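Local coordinates for regulatory protein RecX (Lactobacillus reuteri, PDB 3D5L), which modulates the activity of RecA, the recombinase at the heart of bacterial homologous recombination and DNA repair, at residues A[6-11]-A[40-45]; A[65-70]-A[79-84]; A[161-166]-A[200-205]. All coordinates share one frame; numbering follows the deposited sequence.

Contact 1 (A[6-11]-A[40-45])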
# COMPACT_ATOMS: atom_id res chain seq x y z
N ILE A 6 -14.57 -37.57 6.21
CA ILE A 6 -13.69 -37.39 5.06
C ILE A 6 -13.08 -38.71 4.59
O ILE A 6 -12.29 -39.33 5.32
CB ILE A 6 -12.57 -36.39 5.39
CG1 ILE A 6 -13.18 -35.02 5.69
CG2 ILE A 6 -11.58 -36.31 4.24
CD1 ILE A 6 -12.18 -33.99 6.16
N SER A 7 -13.43 -39.13 3.38
CA SER A 7 -12.92 -40.38 2.82
C SER A 7 -11.66 -40.20 1.97
O SER A 7 -10.98 -41.16 1.64
CB SER A 7 -14.00 -41.06 1.97
OG SER A 7 -14.18 -40.40 0.72
N LYS A 8 -11.36 -38.96 1.61
CA LYS A 8 -10.18 -38.70 0.79
C LYS A 8 -9.89 -37.21 0.69
O LYS A 8 -10.77 -36.37 0.80
CB LYS A 8 -10.39 -39.28 -0.62
CG LYS A 8 -9.18 -39.16 -1.52
CD LYS A 8 -9.58 -39.12 -2.98
CE LYS A 8 -10.14 -40.44 -3.49
NZ LYS A 8 -10.51 -40.36 -4.95
N ILE A 9 -8.62 -36.90 0.47
CA ILE A 9 -8.17 -35.53 0.32
C ILE A 9 -7.19 -35.57 -0.84
O ILE A 9 -6.16 -36.22 -0.76
CB ILE A 9 -7.46 -35.03 1.58
CG1 ILE A 9 -8.44 -35.05 2.76
CG2 ILE A 9 -6.92 -33.63 1.35
CD1 ILE A 9 -7.82 -34.63 4.08
N GLU A 10 -7.53 -34.91 -1.93
CA GLU A 10 -6.63 -34.94 -3.07
C GLU A 10 -6.19 -33.54 -3.45
O GLU A 10 -6.98 -32.60 -3.47
CB GLU A 10 -7.31 -35.62 -4.26
CG GLU A 10 -8.39 -34.79 -4.93
CD GLU A 10 -8.72 -35.30 -6.32
OE1 GLU A 10 -9.36 -34.55 -7.10
OE2 GLU A 10 -8.34 -36.45 -6.62
N ALA A 11 -4.91 -33.40 -3.75
CA ALA A 11 -4.36 -32.12 -4.13
C ALA A 11 -4.89 -31.78 -5.50
O ALA A 11 -5.00 -32.65 -6.36
CB ALA A 11 -2.83 -32.18 -4.15
N LEU A 40 -8.23 -30.81 9.13
CA LEU A 40 -8.87 -31.78 8.25
C LEU A 40 -7.95 -32.94 7.82
O LEU A 40 -6.78 -32.72 7.50
CB LEU A 40 -9.42 -31.05 7.02
CG LEU A 40 -10.30 -29.84 7.37
CD1 LEU A 40 -10.77 -29.16 6.11
CD2 LEU A 40 -11.48 -30.28 8.22
N MET A 41 -8.50 -34.15 7.83
CA MET A 41 -7.76 -35.35 7.45
C MET A 41 -8.73 -36.52 7.21
O MET A 41 -9.93 -36.38 7.44
CB MET A 41 -6.75 -35.72 8.54
CG MET A 41 -7.38 -36.28 9.81
SD MET A 41 -6.32 -36.06 11.27
CE MET A 41 -4.73 -36.61 10.64
N LYS A 42 -8.21 -37.66 6.76
CA LYS A 42 -9.04 -38.84 6.50
C LYS A 42 -9.70 -39.31 7.79
O LYS A 42 -9.00 -39.74 8.71
CB LYS A 42 -8.20 -39.99 5.93
CG LYS A 42 -7.35 -39.68 4.70
CD LYS A 42 -8.18 -39.27 3.50
CE LYS A 42 -7.36 -39.29 2.20
NZ LYS A 42 -6.07 -38.53 2.28
N GLY A 43 -11.02 -39.22 7.85
CA GLY A 43 -11.74 -39.66 9.04
C GLY A 43 -12.39 -38.56 9.88
O GLY A 43 -13.14 -38.86 10.82
N THR A 44 -12.13 -37.30 9.56
CA THR A 44 -12.71 -36.19 10.31
C THR A 44 -14.22 -36.08 10.11
O THR A 44 -14.71 -36.12 8.99
CB THR A 44 -12.07 -34.84 9.90
OG1 THR A 44 -10.65 -34.90 10.11
CG2 THR A 44 -12.65 -33.70 10.72
N GLU A 45 -14.95 -35.93 11.22
CA GLU A 45 -16.40 -35.78 11.16
C GLU A 45 -16.73 -34.29 11.23
O GLU A 45 -16.08 -33.54 11.96
CB GLU A 45 -17.06 -36.50 12.34
CG GLU A 45 -16.76 -37.99 12.40
CD GLU A 45 -17.65 -38.72 13.39
OE1 GLU A 45 -17.45 -39.94 13.57
OE2 GLU A 45 -18.55 -38.08 13.98
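Ile6 meets the turn formed by Met41 to Thr44 with both its backbone and its side chain. Its N-H donates to Thr44 O, with Ile6 N 3.1 Å from that oxygen and tilted 23° from the carbonyl plane. In return, Ile6 O accepts from Gly43 N at 2.8 Å, in the carbonyl plane and on a lone pair; a CA-H...O contact from Lys42 CA adds to the same oxygen. The branched side chain suits a buried spot beside the backbone: CB lies 3.3 Å from Met41 O, and CG1, anti to the carbonyl carbon (chi1 -63°), brings CD1 within 3.8 Å of Thr44 CB and near Leu40 CB. Met41 O is held by Thr44 N and Thr44 OG1 from one face of its plane, which stiffens the turn under this isoleucine. Ser7 points away from the loop, and its OG hydrogen-bonds with Gly24 N. At Lys8 the backbone is what matters, since Lys42 CE rests 3.2 Å from Lys8 CA; the two lysine side chains run side by side, and that of Lys8 makes a cation-pi contact with Tyr21. Ile9 then presents an apolar tip to the loop, its CD1 3.4 Å from Met41 CA. Past it the segments part. Gly43, with phi 110°, fits its place because a CB would jam against the preceding carbonyl oxygen. The whole is a type II turn with glycine third, docked beside strand 4-11, just before the short strand 45-46 that pairs with it; where Ser7 and Lys8 face Tyr21, strand 4-11 carries a classic beta bulge.

Contact 2 (A[65-70]-A[79-84])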
# COMPACT_ATOMS: atom_id res chain seq x y z
N SER A 65 -4.97 -14.73 -0.65
CA SER A 65 -4.16 -15.20 -1.78
C SER A 65 -4.10 -14.15 -2.88
O SER A 65 -3.04 -13.88 -3.44
CB SER A 65 -4.75 -16.48 -2.39
OG SER A 65 -4.79 -17.51 -1.43
N ARG A 66 -5.26 -13.57 -3.20
CA ARG A 66 -5.30 -12.54 -4.23
C ARG A 66 -4.50 -11.29 -3.84
O ARG A 66 -3.94 -10.62 -4.71
CB ARG A 66 -6.75 -12.18 -4.54
CG ARG A 66 -7.54 -13.35 -5.09
CD ARG A 66 -8.75 -12.86 -5.85
NE ARG A 66 -8.37 -11.82 -6.81
CZ ARG A 66 -9.22 -11.23 -7.65
NH1 ARG A 66 -10.50 -11.58 -7.64
NH2 ARG A 66 -8.79 -10.27 -8.46
N MET A 67 -4.44 -10.95 -2.54
CA MET A 67 -3.63 -9.80 -2.15
C MET A 67 -2.16 -10.20 -2.35
O MET A 67 -1.32 -9.34 -2.61
CB MET A 67 -3.89 -9.39 -0.69
CG MET A 67 -5.26 -8.73 -0.42
SD MET A 67 -5.66 -7.37 -1.60
CE MET A 67 -6.34 -8.29 -3.03
N LEU A 68 -1.86 -11.50 -2.22
CA LEU A 68 -0.49 -11.98 -2.43
C LEU A 68 -0.08 -11.78 -3.88
O LEU A 68 1.08 -11.49 -4.16
CB LEU A 68 -0.34 -13.46 -2.06
CG LEU A 68 -0.47 -13.82 -0.58
CD1 LEU A 68 -0.01 -15.26 -0.36
CD2 LEU A 68 0.36 -12.83 0.26
N ASP A 69 -1.02 -11.97 -4.80
CA ASP A 69 -0.74 -11.79 -6.22
C ASP A 69 -0.66 -10.27 -6.51
O ASP A 69 0.14 -9.83 -7.31
CB ASP A 69 -1.86 -12.39 -7.09
CG ASP A 69 -2.01 -13.89 -6.92
OD1 ASP A 69 -0.98 -14.59 -6.79
OD2 ASP A 69 -3.16 -14.39 -6.94
N TYR A 70 -1.50 -9.50 -5.84
CA TYR A 70 -1.54 -8.05 -6.00
C TYR A 70 -0.21 -7.42 -5.59
O TYR A 70 0.30 -6.50 -6.25
CB TYR A 70 -2.69 -7.48 -5.15
CG TYR A 70 -2.82 -5.97 -5.22
CD1 TYR A 70 -2.94 -5.32 -6.45
CD2 TYR A 70 -2.83 -5.20 -4.05
CE1 TYR A 70 -3.07 -3.93 -6.52
CE2 TYR A 70 -2.96 -3.80 -4.11
CZ TYR A 70 -3.07 -3.18 -5.35
OH TYR A 70 -3.17 -1.82 -5.44
N SER A 79 -3.26 1.51 2.55
CA SER A 79 -4.47 2.03 1.93
C SER A 79 -4.67 1.49 0.52
O SER A 79 -5.78 1.53 -0.00
CB SER A 79 -4.46 3.56 1.92
OG SER A 79 -3.45 4.07 1.07
N ASP A 80 -3.60 0.99 -0.11
CA ASP A 80 -3.74 0.41 -1.44
C ASP A 80 -4.39 -0.96 -1.27
O ASP A 80 -5.25 -1.36 -2.05
CB ASP A 80 -2.38 0.23 -2.14
CG ASP A 80 -1.80 1.53 -2.66
OD1 ASP A 80 -2.58 2.48 -2.94
OD2 ASP A 80 -0.56 1.60 -2.80
N ILE A 81 -3.96 -1.68 -0.24
CA ILE A 81 -4.51 -3.00 0.05
C ILE A 81 -5.99 -2.92 0.43
O ILE A 81 -6.79 -3.71 -0.04
CB ILE A 81 -3.73 -3.66 1.18
CG1 ILE A 81 -2.26 -3.80 0.79
CG2 ILE A 81 -4.35 -5.02 1.51
CD1 ILE A 81 -2.02 -4.59 -0.48
N VAL A 82 -6.32 -1.96 1.30
CA VAL A 82 -7.69 -1.72 1.75
C VAL A 82 -8.56 -1.35 0.56
O VAL A 82 -9.65 -1.89 0.37
CB VAL A 82 -7.74 -0.54 2.76
CG1 VAL A 82 -9.16 -0.10 3.00
CG2 VAL A 82 -7.08 -0.95 4.07
N LYS A 83 -8.06 -0.43 -0.26
CA LYS A 83 -8.76 0.01 -1.44
C LYS A 83 -8.94 -1.15 -2.41
O LYS A 83 -9.95 -1.24 -3.12
CB LYS A 83 -7.96 1.15 -2.08
CG LYS A 83 -8.66 1.88 -3.20
CD LYS A 83 -7.96 3.20 -3.50
CE LYS A 83 -8.65 3.91 -4.65
NZ LYS A 83 -10.12 4.09 -4.38
N LYS A 84 -7.97 -2.06 -2.42
CA LYS A 84 -8.01 -3.23 -3.29
C LYS A 84 -9.01 -4.28 -2.81
O LYS A 84 -9.70 -4.90 -3.60
CB LYS A 84 -6.62 -3.86 -3.36
CG LYS A 84 -6.20 -4.28 -4.75
CD LYS A 84 -6.84 -5.55 -5.24
CE LYS A 84 -6.47 -5.76 -6.72
NZ LYS A 84 -6.98 -7.01 -7.31
O HOH W 1 -5.35 -0.56 -4.81
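Tyr70 and Lys84 form the dense heart of this helix-helix contact. The aliphatic part of the lysine lies over one face of the ring, and Lys84 CG sits 3.3 Å from the Tyr70 ring centroid, only 12° off the ring normal: a well-centred CH-pi contact. With chi1 at 179°, Tyr70 CG lies opposite the backbone N, which places the ring against Lys84 and Ile81; Arg76 makes a cation-pi contact with the same ring. Ile81 meets the ring at its edge, with its CD1 in the ring plane and 3.7 Å from Tyr70 CD2. Met67, flexible enough to bend at chi2 and chi3, tucks in next to the lysine, bringing Met67 CE within 3.6 Å of Lys84 CD, while its sulfur reaches Ile81 CG2. Both segments fall within the first three-helix region of RecX, of the helix-turn-helix clan, and they join helix 48-71 to helix 78-87; the axes of the two short segments approach to 11.2 Å, at 129° between their directions. Long side chains suit such a spacing, and helix 92-104 supplies Leu99 and Leu102 against Ile81. The packing is looser on the solvent side. There the phenol oxygen reaches helix 78-87 through a water, which lies 2.6 Å from Tyr70 OH and donates to Asp80 O at 2.9 Å. The Asp80 carboxylate itself is taken up by Thr77 N. Further out, exposed Arg66 brings its NH2 to 3.9 Å from Lys84 NZ, a pairing of like charges that probably adds no attraction and is likely to be eased by solvent around the arginine.

Contact 3 (A[161-166]-A[200-205])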
# COMPACT_ATOMS: atom_id res chain seq x y z
N LEU A 161 16.60 21.45 -5.37
CA LEU A 161 15.36 21.27 -6.13
C LEU A 161 14.62 22.59 -6.34
O LEU A 161 13.91 22.76 -7.33
CB LEU A 161 14.42 20.29 -5.41
CG LEU A 161 14.91 18.85 -5.20
CD1 LEU A 161 13.81 18.05 -4.55
CD2 LEU A 161 15.30 18.22 -6.53
N ALA A 162 14.78 23.52 -5.39
CA ALA A 162 14.13 24.82 -5.47
C ALA A 162 14.81 25.75 -6.48
O ALA A 162 14.12 26.51 -7.18
CB ALA A 162 14.10 25.46 -4.09
N LYS A 163 16.14 25.72 -6.54
CA LYS A 163 16.85 26.56 -7.51
C LYS A 163 16.40 26.14 -8.91
O LYS A 163 16.09 26.98 -9.75
CB LYS A 163 18.37 26.37 -7.39
CG LYS A 163 19.00 26.92 -6.12
CD LYS A 163 20.45 26.45 -5.97
CE LYS A 163 21.04 26.91 -4.63
NZ LYS A 163 22.42 26.40 -4.37
N LYS A 164 16.37 24.83 -9.13
CA LYS A 164 15.96 24.26 -10.40
C LYS A 164 14.55 24.72 -10.76
O LYS A 164 14.30 25.20 -11.86
CB LYS A 164 16.03 22.73 -10.32
CG LYS A 164 15.45 22.00 -11.51
CD LYS A 164 16.26 22.22 -12.77
CE LYS A 164 15.56 21.58 -13.98
NZ LYS A 164 15.23 20.14 -13.76
N LEU A 165 13.63 24.57 -9.81
CA LEU A 165 12.24 24.99 -10.02
C LEU A 165 12.17 26.50 -10.27
O LEU A 165 11.50 26.95 -11.20
CB LEU A 165 11.40 24.62 -8.80
CG LEU A 165 9.95 25.10 -8.69
CD1 LEU A 165 9.09 24.42 -9.73
CD2 LEU A 165 9.42 24.79 -7.28
N ALA A 166 12.86 27.27 -9.43
CA ALA A 166 12.85 28.73 -9.56
C ALA A 166 13.39 29.18 -10.92
O ALA A 166 12.85 30.11 -11.52
CB ALA A 166 13.68 29.36 -8.43
N GLU A 200 14.60 32.98 0.30
CA GLU A 200 15.59 33.87 0.90
C GLU A 200 16.83 33.02 1.17
O GLU A 200 17.32 32.94 2.30
CB GLU A 200 15.05 34.44 2.22
CG GLU A 200 16.02 35.34 2.99
CD GLU A 200 15.72 36.83 2.85
OE1 GLU A 200 16.51 37.65 3.37
OE2 GLU A 200 14.68 37.17 2.24
N MET A 201 17.33 32.36 0.13
CA MET A 201 18.50 31.50 0.27
C MET A 201 19.03 31.16 -1.11
O MET A 201 20.20 30.83 -1.28
CB MET A 201 18.12 30.22 1.01
CG MET A 201 19.28 29.28 1.29
SD MET A 201 18.77 27.68 1.97
CE MET A 201 18.55 28.11 3.71
N ILE A 202 18.14 31.24 -2.09
CA ILE A 202 18.50 30.92 -3.46
C ILE A 202 18.26 32.10 -4.39
O ILE A 202 18.61 32.04 -5.57
CB ILE A 202 17.69 29.71 -3.96
CG1 ILE A 202 16.20 29.99 -3.77
CG2 ILE A 202 18.11 28.46 -3.20
CD1 ILE A 202 15.30 28.94 -4.37
N LYS A 203 17.66 33.16 -3.87
CA LYS A 203 17.35 34.34 -4.66
C LYS A 203 18.48 34.83 -5.57
O LYS A 203 18.33 34.83 -6.79
CB LYS A 203 16.91 35.48 -3.74
CG LYS A 203 17.71 35.59 -2.45
CD LYS A 203 17.24 36.77 -1.60
CE LYS A 203 15.75 36.66 -1.27
NZ LYS A 203 15.26 37.79 -0.42
N ASP A 204 19.60 35.22 -4.97
CA ASP A 204 20.75 35.72 -5.72
C ASP A 204 21.17 34.83 -6.88
O ASP A 204 21.83 35.28 -7.82
CB ASP A 204 21.95 35.91 -4.79
CG ASP A 204 21.58 36.61 -3.51
OD1 ASP A 204 20.97 37.70 -3.57
OD2 ASP A 204 21.91 36.07 -2.43
N GLU A 205 20.79 33.55 -6.81
CA GLU A 205 21.13 32.59 -7.85
C GLU A 205 19.89 32.36 -8.72
O GLU A 205 19.84 32.90 -9.84
CB GLU A 205 21.58 31.28 -7.22
CG GLU A 205 22.63 31.44 -6.13
CD GLU A 205 22.86 30.17 -5.33
OE1 GLU A 205 23.27 29.15 -5.92
OE2 GLU A 205 22.61 30.18 -4.10
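Segment 161-166, within the third three-helix region of RecX, packs against Ile202 in the C-terminal segment 200-205, which lies against Ala162, Lys163 and Ala166. The two alanines suit this place because their small methyls let the 200-205 backbone and Ile202 come close: Ile202 CD1 sits 3.7 Å from Ala162 CB, and more loosely near Ala166 CB. Ile202 takes a less usual first torsion, with CG1 between the backbone N and the carbonyl carbon (chi1 55°); this turns CD1 to the alanines and CG2 to the lysine, 3.4 Å from Lys163 CG. Leu189 of helix 178-191 also touches Ala162 and Ile202, adding to the apolar cluster. Lys163, extended beyond CG, runs on past the isoleucine methyl to Glu205, the last modelled residue. Its NZ makes a weak, long bond of 3.3 Å to Glu205 OE1, part of a salt bridge. With Lys163 replaced by an alanine, Glu205 is likely to lose its charged mate and one flank of Ile202 its aliphatic neighbour. Within 200-205, Lys203 NZ forms a salt bridge with Glu200 OE2 at 2.8 Å. Lys163 thus serves twice, greasy along its stem and charged at its tip. Ile202 packed against the alanines and the lysine stem probably carries most of the contact, and the long salt bridge probably restrains Glu205 lightly.

Overall arrangement
The three contacts follow one another along the chain, each closing before the next opens, and none touches another. Contact 1 belongs to the N-terminal antiparallel sheet, joining strand 4-11 to the loop before strand 45-46. Contact 2, about 31 Å from contact 1 between centres, lies near the middle of the molecule where long helix 48-71 runs from the sheet side into the first three-helix region. The centres of contact 2 and contact 3 are about 41 Å apart; contact 3 brings helix 155-172 of the third three-helix region against the C-terminal segment. Contacts 1 and 3 lie about 72 Å apart between centres, on opposite sides of the chain's centre. The result is a strongly elongated protein of successive small modules, a shape consistent with binding along a RecA filament.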